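Local atomic coordinates of DUF2790 domain-containing protein (Pseudomonas aeruginosa, PDB entry 4F98), a protein that is of unknown function, belongs to the DUF2790 family and is probably exported by way of a signal sequence. Residues L12-Y17 against L54-F59. Sequence-based numbering, arbitrary orientation. Where two conformers were deposited one is given.
Sequences LPVEEY and LHKIRF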
ATOM      1  N   LEU A  12      18.311   9.577  -7.905  1.00 11.07           N
ATOM      2  CA  LEU A  12      16.989  10.201  -7.998  1.00 11.26           C
ATOM      3  C   LEU A  12      16.603  10.840  -6.667  1.00 11.52           C
ATOM      4  O   LEU A  12      16.705  10.199  -5.620  1.00 13.22           O
ATOM      5  CB  LEU A  12      15.915   9.188  -8.359  1.00 12.48           C
ATOM      6  CG  LEU A  12      15.939   8.587  -9.763  1.00 11.77           C
ATOM      7  CD1 LEU A  12      14.885   7.474  -9.853  1.00 12.82           C
ATOM      8  CD2 LEU A  12      15.655   9.658 -10.825  1.00 13.81           C
ATOM      9  N   PRO A  13      16.123  12.089  -6.694  1.00 11.76           N
ATOM     10  CA  PRO A  13      15.532  12.682  -5.508  1.00 13.41           C
ATOM     11  C   PRO A  13      14.123  12.144  -5.328  1.00 12.23           C
ATOM     12  O   PRO A  13      13.491  11.747  -6.286  1.00 13.20           O
ATOM     13  CB  PRO A  13      15.468  14.173  -5.867  1.00 15.32           C
ATOM     14  CG  PRO A  13      15.245  14.175  -7.302  1.00 16.99           C
ATOM     15  CD  PRO A  13      16.000  12.995  -7.845  1.00 14.08           C
ATOM     16  N   VAL A  14      13.649  12.136  -4.099  1.00 12.43           N
ATOM     17  CA  VAL A  14      12.255  11.827  -3.822  1.00 11.80           C
ATOM     18  C   VAL A  14      11.426  13.009  -4.320  1.00 11.68           C
ATOM     19  O   VAL A  14      11.741  14.174  -4.038  1.00 15.97           O
ATOM     20  CB  VAL A  14      12.019  11.606  -2.319  1.00 12.98           C
ATOM     21  CG1 VAL A  14      10.563  11.346  -2.033  1.00 16.71           C
ATOM     22  CG2 VAL A  14      12.816  10.427  -1.838  1.00 17.08           C
ATOM     23  N   GLU A  15      10.392  12.716  -5.094  1.00 11.08           N
ATOM     24  CA  GLU A  15       9.531  13.762  -5.619  1.00 11.93           C
ATOM     25  C   GLU A  15       8.210  13.816  -4.890  1.00 11.27           C
ATOM     26  O   GLU A  15       7.829  12.893  -4.188  1.00 13.01           O
ATOM     27  CB  GLU A  15       9.396  13.671  -7.124  1.00 16.61           C
ATOM     28  CG  GLU A  15       8.727  12.505  -7.664  1.00 18.68           C
ATOM     29  CD  GLU A  15       8.866  12.424  -9.187  1.00 22.30           C
ATOM     30  OE1 GLU A  15      10.004  12.453  -9.729  1.00 23.38           O
ATOM     31  OE2 GLU A  15       7.819  12.328  -9.830  1.00 23.74           O
ATOM     32  N   GLU A  16       7.537  14.939  -5.052  1.00 11.07           N
ATOM     33  CA  GLU A  16       6.250  15.174  -4.431  1.00 11.02           C
ATOM     34  C   GLU A  16       5.255  14.105  -4.868  1.00 12.68           C
ATOM     35  O   GLU A  16       5.107  13.863  -6.058  1.00 14.79           O
ATOM     36  CB  GLU A  16       5.767  16.584  -4.805  1.00 12.61           C
ATOM     37  CG  GLU A  16       4.387  16.934  -4.271  1.00 12.90           C
ATOM     38  CD  GLU A  16       4.055  18.406  -4.312  1.00 12.34           C
ATOM     39  OE1 GLU A  16       4.978  19.215  -4.495  1.00 15.54           O
ATOM     40  OE2 GLU A  16       2.873  18.762  -4.154  1.00 10.61           O
ATOM     41  N   TYR A  17       4.621  13.482  -3.872  1.00 13.47           N
ATOM     42  CA  TYR A  17       3.590  12.516  -4.200  0.50 11.56           C
ATOM     43  C   TYR A  17       2.375  12.768  -3.282  1.00 12.86           C
ATOM     44  O   TYR A  17       2.450  13.365  -2.198  1.00 17.70           O
ATOM     45  CB  TYR A  17       4.175  11.076  -4.267  0.50  9.82           C
ATOM     46  CG  TYR A  17       3.193   9.956  -4.535  0.50  9.70           C
ATOM     47  CD1 TYR A  17       2.473   9.886  -5.724  0.50 10.52           C
ATOM     48  CD2 TYR A  17       2.967   8.988  -3.587  0.50 13.34           C
ATOM     49  CE1 TYR A  17       1.557   8.887  -5.950  0.50 10.83           C
ATOM     50  CE2 TYR A  17       2.054   7.966  -3.819  0.50 10.81           C
ATOM     51  CZ  TYR A  17       1.353   7.933  -5.000  0.50 10.64           C
ATOM     52  OH  TYR A  17       0.446   6.932  -5.267  0.50 14.11           O
ATOM     53  N   LEU A  54      12.330   8.287 -15.085  1.00 12.21           N
ATOM     54  CA  LEU A  54      12.190   7.615 -13.794  1.00 11.48           C
ATOM     55  C   LEU A  54      11.771   8.588 -12.711  1.00 11.22           C
ATOM     56  O   LEU A  54      12.098   9.766 -12.754  1.00 13.46           O
ATOM     57  CB  LEU A  54      13.486   6.923 -13.397  1.00 11.98           C
ATOM     58  CG  LEU A  54      14.032   5.897 -14.389  1.00 13.03           C
ATOM     59  CD1 LEU A  54      15.245   5.200 -13.796  1.00 13.85           C
ATOM     60  CD2 LEU A  54      12.994   4.874 -14.832  1.00 14.01           C
ATOM     61  N   HIS A  55      11.050   8.051 -11.730  1.00 10.94           N
ATOM     62  CA  HIS A  55      10.512   8.827 -10.623  1.00 11.21           C
ATOM     63  C   HIS A  55      10.620   8.021  -9.339  1.00 10.42           C
ATOM     64  O   HIS A  55      10.234   6.842  -9.335  1.00 10.85           O
ATOM     65  CB  HIS A  55       9.028   9.123 -10.863  1.00 12.05           C
ATOM     66  CG  HIS A  55       8.747   9.818 -12.158  1.00 11.88           C
ATOM     67  ND1 HIS A  55       8.656  11.186 -12.255  1.00 19.44           N
ATOM     68  CD2 HIS A  55       8.534   9.342 -13.408  1.00 12.80           C
ATOM     69  CE1 HIS A  55       8.403  11.526 -13.511  1.00 20.83           C
ATOM     70  NE2 HIS A  55       8.334  10.423 -14.231  1.00 16.73           N
ATOM     71  N   LYS A  56      11.184   8.620  -8.298  1.00  9.25           N
ATOM     72  CA  LYS A  56      11.244   8.030  -6.965  1.00  9.51           C
ATOM     73  C   LYS A  56      10.251   8.739  -6.060  1.00  8.47           C
ATOM     74  O   LYS A  56      10.290   9.970  -5.937  1.00  9.38           O
ATOM     75  CB  LYS A  56      12.651   8.168  -6.384  1.00  9.44           C
ATOM     76  CG  LYS A  56      12.842   7.634  -4.946  1.00 10.38           C
ATOM     77  CD  LYS A  56      14.252   7.973  -4.381  1.00 12.15           C
ATOM     78  CE  LYS A  56      15.334   7.104  -4.937  1.00 12.56           C
ATOM     79  NZ  LYS A  56      16.680   7.611  -4.633  1.00 13.85           N
ATOM     80  N   ILE A  57       9.400   7.959  -5.407  1.00  8.58           N
ATOM     81  CA  ILE A  57       8.389   8.468  -4.465  1.00  8.29           C
ATOM     82  C   ILE A  57       8.466   7.643  -3.183  1.00  8.58           C
ATOM     83  O   ILE A  57       8.826   6.463  -3.221  1.00  9.80           O
ATOM     84  CB  ILE A  57       6.979   8.473  -5.076  1.00  9.38           C
ATOM     85  CG1 ILE A  57       6.616   7.099  -5.651  1.00  9.91           C
ATOM     86  CG2 ILE A  57       6.880   9.568  -6.162  1.00 11.41           C
ATOM     87  CD1 ILE A  57       5.151   6.942  -6.059  1.00 12.28           C
ATOM     88  N   ARG A  58       8.204   8.279  -2.052  1.00  8.98           N
ATOM     89  CA  ARG A  58       8.189   7.592  -0.772  0.50  8.93           C
ATOM     90  C   ARG A  58       6.978   8.029   0.032  1.00  9.07           C
ATOM     91  O   ARG A  58       6.635   9.215   0.081  1.00 10.67           O
ATOM     92  CB  ARG A  58       9.495   7.776  -0.001  0.50  9.08           C
ATOM     93  CG  ARG A  58       9.605   6.904   1.252  0.50  8.10           C
ATOM     94  CD  ARG A  58      10.964   6.973   1.939  0.50  8.83           C
ATOM     95  NE  ARG A  58      11.414   8.345   2.123  0.50 12.54           N
ATOM     96  CZ  ARG A  58      12.481   8.879   1.522  0.50 10.64           C
ATOM     97  NH1 ARG A  58      13.244   8.162   0.673  0.50 12.03           N
ATOM     98  NH2 ARG A  58      12.763  10.142   1.768  0.50 10.24           N
ATOM     99  N   PHE A  59       6.313   7.043   0.628  1.00  8.52           N
ATOM    100  CA  PHE A  59       4.995   7.257   1.215  1.00  8.54           C
ATOM    101  C   PHE A  59       4.732   6.112   2.205  1.00  8.51           C
ATOM    102  O   PHE A  59       5.692   5.453   2.637  1.00 10.02           O
ATOM    103  CB  PHE A  59       3.936   7.418   0.085  1.00  9.37           C
ATOM    104  CG  PHE A  59       3.923   6.289  -0.917  1.00  8.68           C
ATOM    105  CD1 PHE A  59       4.842   6.238  -1.952  1.00 10.96           C
ATOM    106  CD2 PHE A  59       2.959   5.301  -0.853  1.00  9.12           C
ATOM    107  CE1 PHE A  59       4.848   5.190  -2.859  1.00 10.59           C
ATOM    108  CE2 PHE A  59       2.944   4.258  -1.770  1.00 10.51           C
ATOM    109  CZ  PHE A  59       3.899   4.212  -2.792  1.00 11.30           C
TER
HETATM  110  O   HOH W   1      12.446  11.246  -8.735  1.00 12.97           O
HETATM  111  O   HOH W   2       7.443  11.040  -2.278  1.00 15.26           O
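Glu15 N donates to Lys56 O in a nearly straight 2.9 Å hydrogen bond where the extended loop 12-17 meets residues 54-59 of strand 54-62, the two running 50° apart. On each side of this direct link a water takes over: one accepts from Lys56 N and donates to Pro13 O and Glu15 OE1, the other accepts from Arg58 N and donates to Glu15 O.

The Glu15 carboxylate, perpendicular to the His55 ring, lies at the ring's edge; ND1 donates to OE2 (2.8 Å) from the syn side of that oxygen, in a bent bond tilted from both planes, and more weakly to OE1. Since His55 NE2 bonds Asp49, the imidazole is held at both nitrogens between two carboxylates, which would probably favour its protonated form. Lys56 reaches back along the loop, its chain bent at chi3 (-76°), to bring NZ 2.8 Å from Leu12 O; Gly9 O is a second acceptor. In one of its two conformers Arg58 brings its guanidinium against Val14 CG2.

In the conformer of Tyr17 described here, Ile57 CD1 sits over the centre of the ring, 3.7 Å from its centroid, while Ile57 CG2 packs on Tyr17 CB. Tyr17 also turns its CD2-CE2 edge to the face of Phe59, planes 60° apart. Trp62 of the second subunit bonds Tyr17 OH and packs on Ile57 and Phe59, tying this cluster to the dimer interface.

The arrangement is that of an N-terminal segment laid obliquely on the strand that is outermost within this chain in its three-stranded antiparallel sheet, joined to it largely through water and side chains.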